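Local coordinates for protein listeriolysin O (Listeria monocytogenes, PDB 4CDB) that forms oligomeric pores in cholesterol-containing host membranes, inserting after a major conformational change and so lysing the target cell, at residues M123-Q126 and D127-I130; T185-K188 and A189-S193. One frame throughout, in Å; residues are numbered along the deposited sequence.

Interaction 1: M123-Q126 and D127-I130; sequences MTNQ and DNKI
Thr124 meets Asp127 and Asn128 through both of its oxygens, the pattern that defines an ST motif. The hydroxyl OG1 accepts from Asp127 N at 3.0 Å, with an N-H...O angle of 140°, and weakly from Gln126 N. It can do so because chi1 of 68° tucks OG1 between the backbone N and the carbonyl carbon, where it faces the amides of Gln126 and Asp127. The carbonyl closes the motif: Thr124 O receives Asn128 N at 3.1 Å with an angle of 150°, and Asp127 N reaches the same oxygen only weakly. Two backbone amides thus converge on Thr124 O.

The side-chain amide of Asn128 closes over that oxygen without bonding to it. Thr124 O lies 3.2 Å from Asn128 CG and 3.3 Å from both Asn128 OD1 and ND2, near-equal distances that put it over the flat of the amide. Lys129 runs its CG, CD and CE past the carbonyl oxygen of Asn125, CE coming to 3.2 Å from Asn125 O. Met123 bends at chi3, which lays CE 3.3 Å from Asp127 O.

Asp127 O also accepts from Arg150 NH2, and Asp127 OD1 has a weak, long ion pair with Lys154. The turn lies at the surface, joining antiparallel strands 114-118 and 129-132: Asn128 is backbone-bonded to Ile118, and Met123 packs on Ile118 and on Trp151 of helix 137-152.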
ATOM      1  N   MET A 123      -3.044   8.865 -34.179  1.00 66.23           N
ATOM      2  CA  MET A 123      -2.000   9.551 -34.938  1.00 65.44           C
ATOM      3  C   MET A 123      -1.258   8.613 -35.892  1.00 64.34           C
ATOM      4  O   MET A 123      -1.094   7.427 -35.611  1.00 67.61           O
ATOM      5  CB  MET A 123      -1.012  10.240 -33.991  1.00 63.10           C
ATOM      6  CG  MET A 123      -1.684  11.070 -32.908  1.00 65.22           C
ATOM      7  SD  MET A 123      -0.530  12.027 -31.903  1.00 51.24           S
ATOM      8  CE  MET A 123      -0.031  13.273 -33.095  1.00 40.05           C
ATOM      9  N   THR A 124      -0.819   9.154 -37.024  1.00 61.25           N
ATOM     10  CA  THR A 124      -0.069   8.374 -38.001  1.00 64.98           C
ATOM     11  C   THR A 124       1.379   8.233 -37.546  1.00 67.07           C
ATOM     12  O   THR A 124       1.825   8.942 -36.643  1.00 66.72           O
ATOM     13  CB  THR A 124      -0.087   9.027 -39.397  1.00 64.01           C
ATOM     14  OG1 THR A 124       0.665  10.246 -39.369  1.00 61.90           O
ATOM     15  CG2 THR A 124      -1.516   9.318 -39.844  1.00 68.47           C
ATOM     16  N   ASN A 125       2.116   7.327 -38.183  1.00 71.10           N
ATOM     17  CA  ASN A 125       3.522   7.121 -37.851  1.00 75.76           C
ATOM     18  C   ASN A 125       4.413   8.289 -38.277  1.00 69.69           C
ATOM     19  O   ASN A 125       5.625   8.271 -38.062  1.00 69.95           O
ATOM     20  CB  ASN A 125       4.030   5.794 -38.427  1.00 82.36           C
ATOM     21  CG  ASN A 125       3.705   4.610 -37.530  1.00 87.31           C
ATOM     22  OD1 ASN A 125       3.995   4.629 -36.333  1.00 86.53           O
ATOM     23  ND2 ASN A 125       3.092   3.580 -38.103  1.00 90.11           N
ATOM     24  N   GLN A 126       3.800   9.305 -38.873  1.00 63.51           N
ATOM     25  CA  GLN A 126       4.503  10.531 -39.217  1.00 59.95           C
ATOM     26  C   GLN A 126       4.063  11.675 -38.306  1.00 59.27           C
ATOM     27  O   GLN A 126       4.836  12.595 -38.037  1.00 58.41           O
ATOM     28  CB  GLN A 126       4.261  10.900 -40.684  1.00 63.90           C
ATOM     29  CG  GLN A 126       4.795   9.886 -41.692  1.00 65.82           C
ATOM     30  CD  GLN A 126       3.912   8.656 -41.831  1.00 68.27           C
ATOM     31  OE1 GLN A 126       2.690   8.732 -41.694  1.00 65.02           O
ATOM     32  NE2 GLN A 126       4.532   7.514 -42.108  1.00 69.36           N
ATOM     33  N   ASP A 127       2.821  11.606 -37.832  1.00 57.55           N
ATOM     34  CA  ASP A 127       2.238  12.652 -36.989  1.00 60.86           C
ATOM     35  C   ASP A 127       2.692  12.591 -35.529  1.00 52.61           C
ATOM     36  O   ASP A 127       2.774  13.621 -34.857  1.00 45.49           O
ATOM     37  CB  ASP A 127       0.706  12.589 -37.038  1.00 71.78           C
ATOM     38  CG  ASP A 127       0.096  13.730 -37.835  1.00 86.35           C
ATOM     39  OD1 ASP A 127       0.747  14.790 -37.955  1.00 89.05           O
ATOM     40  OD2 ASP A 127      -1.040  13.572 -38.336  1.00 91.43           O
ATOM     41  N   ASN A 128       2.973  11.389 -35.032  1.00 46.86           N
ATOM     42  CA  ASN A 128       3.307  11.220 -33.619  1.00 44.06           C
ATOM     43  C   ASN A 128       4.776  11.483 -33.274  1.00 43.81           C
ATOM     44  O   ASN A 128       5.185  11.318 -32.127  1.00 46.13           O
ATOM     45  CB  ASN A 128       2.874   9.836 -33.116  1.00 46.33           C
ATOM     46  CG  ASN A 128       3.446   8.697 -33.950  1.00 52.28           C
ATOM     47  OD1 ASN A 128       4.440   8.862 -34.655  1.00 46.43           O
ATOM     48  ND2 ASN A 128       2.815   7.530 -33.866  1.00 58.82           N
ATOM     49  N   LYS A 129       5.562  11.901 -34.262  1.00 42.63           N
ATOM     50  CA  LYS A 129       6.993  12.113 -34.061  1.00 45.51           C
ATOM     51  C   LYS A 129       7.409  13.557 -34.320  1.00 44.23           C
ATOM     52  O   LYS A 129       6.746  14.278 -35.063  1.00 41.70           O
ATOM     53  CB  LYS A 129       7.802  11.174 -34.961  1.00 56.50           C
ATOM     54  CG  LYS A 129       7.484   9.699 -34.779  1.00 63.09           C
ATOM     55  CD  LYS A 129       8.233   8.848 -35.795  1.00 65.03           C
ATOM     56  CE  LYS A 129       7.744   7.406 -35.775  1.00 67.46           C
ATOM     57  NZ  LYS A 129       7.841   6.799 -34.420  1.00 68.01           N
ATOM     58  N   ILE A 130       8.518  13.966 -33.710  1.00 42.68           N
ATOM     59  CA  ILE A 130       9.094  15.287 -33.954  1.00 39.98           C
ATOM     60  C   ILE A 130      10.585  15.307 -33.603  1.00 39.74           C
ATOM     61  O   ILE A 130      11.003  14.737 -32.593  1.00 38.55           O
ATOM     62  CB  ILE A 130       8.331  16.402 -33.189  1.00 42.55           C
ATOM     63  CG1 ILE A 130       8.901  17.784 -33.528  1.00 45.03           C
ATOM     64  CG2 ILE A 130       8.355  16.149 -31.687  1.00 43.16           C
ATOM     65  CD1 ILE A 130       8.163  18.928 -32.862  1.00 47.41           C
TER

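Interaction 2: T185-K188 and A189-S193; sequences TAFK and AVNNS
Phe187 and Asn191, one turn apart near the start of alpha-helix 187-194, make an i to i+4 CH-pi contact, Asn191 CB over the Phe187 ring. Their backbones are joined too: Asn191 N donates to Phe187 O at 2.7 Å, while Ala186 O receives the amides of Ala189 and Val190, both weakly.

Asn191 can be followed outward from its CB, which sits 3.3 Å from Phe187 O and above one face of the ring. There CB lies 4.1 Å from the ring centroid and 22° off the normal. With CG anti to the backbone N (chi1 -164°), the amide continues past the rim of the ring, Asn191 CG coming 3.8 Å from Phe187 CZ. The two planes are only 16° apart, so the amide runs nearly parallel to the ring but beyond its rim, and of this side chain only CB stands over the face. Asn191 OD1, past the rim and 3.8 Å from Phe187 CZ, accepts from Val196 N farther along the chain, which fixes the rotation of the amide. The same side chain is about 3 Å from a bound sodium ion whose site includes Glu176.

Residues 187-189 of this helix lie in a segment, 176-189, assigned as a membrane-spanning strand of the pore, consistent with the helix start rearranging on insertion. At the tip, Asn191 ND2 stands 4.2 Å from Phe187 CE2.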
ATOM      1  N   THR A 185      11.602   5.868  -3.350  1.00 36.29           N
ATOM      2  CA  THR A 185      12.043   6.847  -2.357  1.00 36.93           C
ATOM      3  C   THR A 185      11.125   8.067  -2.349  1.00 36.40           C
ATOM      4  O   THR A 185      11.026   8.786  -1.350  1.00 31.80           O
ATOM      5  CB  THR A 185      13.506   7.282  -2.620  1.00 42.90           C
ATOM      6  OG1 THR A 185      14.353   6.126  -2.632  1.00 43.80           O
ATOM      7  CG2 THR A 185      14.000   8.246  -1.549  1.00 46.35           C
ATOM      8  N   ALA A 186      10.432   8.281  -3.463  1.00 34.82           N
ATOM      9  CA  ALA A 186       9.485   9.385  -3.587  1.00 37.32           C
ATOM     10  C   ALA A 186       8.368   9.332  -2.542  1.00 34.39           C
ATOM     11  O   ALA A 186       7.691  10.330  -2.306  1.00 33.70           O
ATOM     12  CB  ALA A 186       8.896   9.421  -4.993  1.00 36.93           C
ATOM     13  N   PHE A 187       8.181   8.171  -1.919  1.00 34.87           N
ATOM     14  CA  PHE A 187       7.182   8.031  -0.864  1.00 38.55           C
ATOM     15  C   PHE A 187       7.438   8.979   0.313  1.00 41.19           C
ATOM     16  O   PHE A 187       6.493   9.463   0.936  1.00 44.07           O
ATOM     17  CB  PHE A 187       7.089   6.583  -0.370  1.00 39.34           C
ATOM     18  CG  PHE A 187       6.263   6.428   0.878  1.00 44.34           C
ATOM     19  CD1 PHE A 187       4.877   6.453   0.818  1.00 45.79           C
ATOM     20  CD2 PHE A 187       6.873   6.273   2.113  1.00 48.11           C
ATOM     21  CE1 PHE A 187       4.115   6.322   1.969  1.00 47.25           C
ATOM     22  CE2 PHE A 187       6.116   6.141   3.264  1.00 52.09           C
ATOM     23  CZ  PHE A 187       4.738   6.167   3.192  1.00 50.67           C
ATOM     24  N   LYS A 188       8.710   9.241   0.610  1.00 40.23           N
ATOM     25  CA  LYS A 188       9.077  10.105   1.733  1.00 43.15           C
ATOM     26  C   LYS A 188       8.515  11.513   1.558  1.00 46.65           C
ATOM     27  O   LYS A 188       8.051  12.129   2.516  1.00 47.66           O
ATOM     28  CB  LYS A 188      10.597  10.159   1.917  1.00 47.94           C
ATOM     29  CG  LYS A 188      11.260   8.793   2.041  1.00 53.49           C
ATOM     30  CD  LYS A 188      12.776   8.894   2.198  1.00 57.59           C
ATOM     31  CE  LYS A 188      13.177   8.999   3.661  1.00 62.60           C
ATOM     32  NZ  LYS A 188      14.528   8.417   3.915  1.00 66.82           N
ATOM     33  N   ALA A 189       8.564  12.019   0.329  1.00 44.88           N
ATOM     34  CA  ALA A 189       7.992  13.326   0.019  1.00 45.66           C
ATOM     35  C   ALA A 189       6.479  13.304   0.206  1.00 41.55           C
ATOM     36  O   ALA A 189       5.899  14.222   0.785  1.00 43.52           O
ATOM     37  CB  ALA A 189       8.348  13.741  -1.401  1.00 40.42           C
ATOM     38  N   VAL A 190       5.846  12.247  -0.290  1.00 37.33           N
ATOM     39  CA  VAL A 190       4.404  12.085  -0.155  1.00 43.83           C
ATOM     40  C   VAL A 190       4.010  11.928   1.313  1.00 44.72           C
ATOM     41  O   VAL A 190       2.989  12.456   1.751  1.00 47.64           O
ATOM     42  CB  VAL A 190       3.894  10.870  -0.962  1.00 43.51           C
ATOM     43  CG1 VAL A 190       2.398  10.686  -0.771  1.00 44.93           C
ATOM     44  CG2 VAL A 190       4.218  11.042  -2.435  1.00 46.21           C
ATOM     45  N   ASN A 191       4.838  11.217   2.073  1.00 46.92           N
ATOM     46  CA  ASN A 191       4.546  10.946   3.480  1.00 47.33           C
ATOM     47  C   ASN A 191       4.619  12.193   4.363  1.00 55.13           C
ATOM     48  O   ASN A 191       4.177  12.175   5.510  1.00 64.70           O
ATOM     49  CB  ASN A 191       5.465   9.851   4.031  1.00 40.59           C
ATOM     50  CG  ASN A 191       4.961   9.270   5.340  1.00 47.63           C
ATOM     51  OD1 ASN A 191       3.760   9.063   5.519  1.00 35.49           O
ATOM     52  ND2 ASN A 191       5.877   9.013   6.267  1.00 50.04           N
ATOM     53  N   ASN A 192       5.178  13.275   3.827  1.00 56.74           N
ATOM     54  CA  ASN A 192       5.188  14.550   4.537  1.00 61.42           C
ATOM     55  C   ASN A 192       3.794  15.165   4.602  1.00 59.91           C
ATOM     56  O   ASN A 192       3.547  16.091   5.371  1.00 61.92           O
ATOM     57  CB  ASN A 192       6.179  15.529   3.900  1.00 65.46           C
ATOM     58  CG  ASN A 192       7.621  15.213   4.251  1.00 66.54           C
ATOM     59  OD1 ASN A 192       7.903  14.610   5.286  1.00 70.06           O
ATOM     60  ND2 ASN A 192       8.544  15.628   3.391  1.00 64.52           N
ATOM     61  N   SER A 193       2.887  14.643   3.782  1.00 58.32           N
ATOM     62  CA  SER A 193       1.494  15.068   3.807  1.00 56.99           C
ATOM     63  C   SER A 193       0.612  13.987   4.417  1.00 55.44           C
ATOM     64  O   SER A 193      -0.240  14.272   5.258  1.00 61.15           O
ATOM     65  CB  SER A 193       1.008  15.399   2.396  1.00 57.94           C
ATOM     66  OG  SER A 193       1.825  16.388   1.798  1.00 58.87           O
TER

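Overall arrangement
Both contacts are local, yet they occupy different places: their centres are 37 Å apart, their nearest atoms about 27 Å, and they do not touch. Interaction 1 is a surface turn between two strands, its centre about 38 Å from the centre of the chain, and its geometry rests on one threonine's hydroxyl and carbonyl gathering backbone amides. The centre of interaction 2 lies about 13 Å from that of the chain; it is partly buried, and relies on helical backbone bonds plus an aromatic face met by an asparagine CB. One joins strands of the large antiparallel sheet; the other lies in a helix with a sodium site, its first residues assigned to the pore's membrane strands.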